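Local coordinates for protein D-alanine--D-alanine ligase (Coxiella burnetii, PDB 3TQT) that joins two molecules of D-alanine into D-alanyl-D-alanine at the expense of ATP, a step in peptidoglycan biosynthesis for the bacterial cell wall, at residues L125-A130 with I352-E357. Residues are numbered along the deposited sequence; the frame is centred on the assembly and turned at random.
Sequences LPYVGA and IDRHQE
Arg354, His355 and Ile352 of the long C-terminal helix 340-370 dock on the extended segment Leu125-Ala130, an interdomain contact held by a cation-pi interaction, a CH-pi contact and a water-bridged arginine. In this ATP-grasp ligase the segment belongs to the Rossmann-like N-terminal domain, where it runs beside strand 101-104 and exchanges backbone hydrogen bonds with Val102; the helix closes the C-terminal part of the chain and lies back across that domain.

Arg354 does most of the reaching. Its CG stands anti to the backbone N (chi1 -179°) and the chain runs straight through chi2 and bends at chi3, which brings the guanidinium over one face of the Tyr127 ring, with Arg354 CZ 4.5 Å from the centroid of the Tyr127 ring. The two planes stand 77° apart, so the group dips its NH2 end toward the ring instead of lying flat on it; NH2 is 3.3 Å from Tyr127 CZ. The same nitrogen donates to Tyr127 O at 3.2 Å, a moderately bent bond whose acceptor lies close to the guanidinium plane. Tyr127 thus receives Arg354 on both its ring and its carbonyl. Beyond the ring, Tyr127 OH is hydrogen-bonded to Glu121 OE2, which also forms a long, weak ion pair with Arg354 NH1.

Next to the arginine, His355 and Ile352 take up Pro126. The proline lays its ring over one face of the imidazole in a CH-pi contact, with Pro126 CG 3.7 Å from the centroid of the His355 ring, while Pro126 CB makes an apolar contact with Ile352 CG1 at 4.1 Å.

A single water ties the polar half together: it accepts from Arg354 NE at 2.7 Å and donates to Tyr127 O and, at 2.6 Å, to Gly129 O.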
loop_
_atom_site.group_PDB
_atom_site.type_symbol
_atom_site.label_atom_id
_atom_site.label_comp_id
_atom_site.label_asym_id
_atom_site.label_seq_id
_atom_site.Cartn_x
_atom_site.Cartn_y
_atom_site.Cartn_z
ATOM N N LEU A 125 -9.745 2.678 12.215
ATOM C CA LEU A 125 -10.010 1.502 13.034
ATOM C C LEU A 125 -8.746 0.703 13.283
ATOM O O LEU A 125 -7.937 0.534 12.377
ATOM C CB LEU A 125 -11.018 0.593 12.355
ATOM C CG LEU A 125 -12.431 1.139 12.198
ATOM C CD1 LEU A 125 -13.231 0.213 11.302
ATOM C CD2 LEU A 125 -13.095 1.298 13.567
ATOM N N PRO A 126 -8.574 0.198 14.509
ATOM C CA PRO A 126 -7.470 -0.751 14.695
ATOM C C PRO A 126 -7.750 -1.991 13.857
ATOM O O PRO A 126 -8.905 -2.402 13.738
ATOM C CB PRO A 126 -7.532 -1.090 16.194
ATOM C CG PRO A 126 -8.354 0.021 16.815
ATOM C CD PRO A 126 -9.326 0.438 15.752
ATOM N N TYR A 127 -6.717 -2.578 13.264
ATOM C CA TYR A 127 -6.916 -3.817 12.530
ATOM C C TYR A 127 -5.698 -4.725 12.606
ATOM O O TYR A 127 -4.549 -4.266 12.734
ATOM C CB TYR A 127 -7.312 -3.544 11.077
ATOM C CG TYR A 127 -6.280 -2.797 10.280
ATOM C CD1 TYR A 127 -5.322 -3.481 9.529
ATOM C CD2 TYR A 127 -6.275 -1.409 10.254
ATOM C CE1 TYR A 127 -4.388 -2.806 8.794
ATOM C CE2 TYR A 127 -5.330 -0.716 9.518
ATOM C CZ TYR A 127 -4.399 -1.418 8.786
ATOM O OH TYR A 127 -3.470 -0.723 8.065
ATOM N N VAL A 128 -5.959 -6.018 12.510
ATOM C CA VAL A 128 -4.912 -7.012 12.632
ATOM C C VAL A 128 -4.024 -7.080 11.393
ATOM O O VAL A 128 -4.500 -6.969 10.254
ATOM C CB VAL A 128 -5.512 -8.382 12.910
ATOM C CG1 VAL A 128 -4.447 -9.487 12.757
ATOM C CG2 VAL A 128 -6.145 -8.383 14.298
ATOM N N GLY A 129 -2.728 -7.245 11.624
ATOM C CA GLY A 129 -1.813 -7.583 10.542
ATOM C C GLY A 129 -1.165 -6.408 9.839
ATOM O O GLY A 129 -1.130 -5.293 10.350
ATOM N N ALA A 130 -0.651 -6.677 8.638
ATOM C CA ALA A 130 0.179 -5.749 7.901
ATOM C C ALA A 130 -0.608 -4.509 7.557
ATOM O O ALA A 130 -1.785 -4.611 7.233
ATOM C CB ALA A 130 0.665 -6.417 6.624
ATOM N N ILE A 352 -4.361 -3.221 18.334
ATOM C CA ILE A 352 -4.793 -2.075 19.121
ATOM C C ILE A 352 -3.592 -1.241 19.540
ATOM O O ILE A 352 -3.641 -0.020 19.504
ATOM C CB ILE A 352 -5.632 -2.504 20.336
ATOM C CG1 ILE A 352 -7.005 -2.977 19.850
ATOM C CG2 ILE A 352 -5.816 -1.336 21.316
ATOM C CD1 ILE A 352 -7.777 -3.792 20.864
ATOM N N ASP A 353 -2.506 -1.903 19.926
ATOM C CA ASP A 353 -1.300 -1.171 20.319
ATOM C C ASP A 353 -0.735 -0.361 19.159
ATOM O O ASP A 353 -0.330 0.790 19.338
ATOM C CB ASP A 353 -0.224 -2.127 20.805
ATOM C CG ASP A 353 -0.519 -2.693 22.176
ATOM O OD1 ASP A 353 -1.314 -2.078 22.917
ATOM O OD2 ASP A 353 0.059 -3.746 22.517
ATOM N N ARG A 354 -0.692 -0.967 17.974
ATOM C CA ARG A 354 -0.199 -0.249 16.799
ATOM C C ARG A 354 -1.062 0.968 16.533
ATOM O O ARG A 354 -0.556 2.063 16.306
ATOM C CB ARG A 354 -0.181 -1.131 15.552
ATOM C CG ARG A 354 0.368 -0.386 14.324
ATOM C CD ARG A 354 0.547 -1.309 13.128
ATOM N NE ARG A 354 -0.730 -1.900 12.738
ATOM C CZ ARG A 354 -1.490 -1.444 11.750
ATOM N NH1 ARG A 354 -1.087 -0.399 11.037
ATOM N NH2 ARG A 354 -2.644 -2.033 11.465
ATOM N N HIS A 355 -2.374 0.767 16.576
ATOM C CA HIS A 355 -3.311 1.860 16.352
ATOM C C HIS A 355 -3.090 3.006 17.340
ATOM O O HIS A 355 -3.126 4.197 16.968
ATOM C CB HIS A 355 -4.744 1.331 16.450
ATOM C CG HIS A 355 -5.776 2.409 16.426
ATOM N ND1 HIS A 355 -6.314 2.896 15.257
ATOM C CD2 HIS A 355 -6.358 3.102 17.429
ATOM C CE1 HIS A 355 -7.190 3.843 15.541
ATOM N NE2 HIS A 355 -7.237 3.985 16.853
ATOM N N GLN A 356 -2.869 2.652 18.605
ATOM C CA GLN A 356 -2.711 3.665 19.648
ATOM C C GLN A 356 -1.438 4.461 19.413
ATOM O O GLN A 356 -1.435 5.688 19.505
ATOM C CB GLN A 356 -2.718 3.030 21.047
ATOM C CG GLN A 356 -4.101 2.579 21.487
ATOM C CD GLN A 356 -5.144 3.684 21.369
ATOM O OE1 GLN A 356 -5.953 3.705 20.432
ATOM N NE2 GLN A 356 -5.132 4.608 22.326
ATOM N N GLU A 357 -0.363 3.755 19.090
ATOM C CA GLU A 357 0.904 4.399 18.782
ATOM C C GLU A 357 0.769 5.282 17.542
ATOM O O GLU A 357 1.198 6.426 17.553
ATOM C CB GLU A 357 1.994 3.352 18.581
ATOM C CG GLU A 357 3.344 3.923 18.156
ATOM C CD GLU A 357 4.065 4.627 19.298
ATOM O OE1 GLU A 357 3.644 4.454 20.462
ATOM O OE2 GLU A 357 5.052 5.350 19.032
HETATM O O HOH W 1 -1.871 -4.294 12.661
#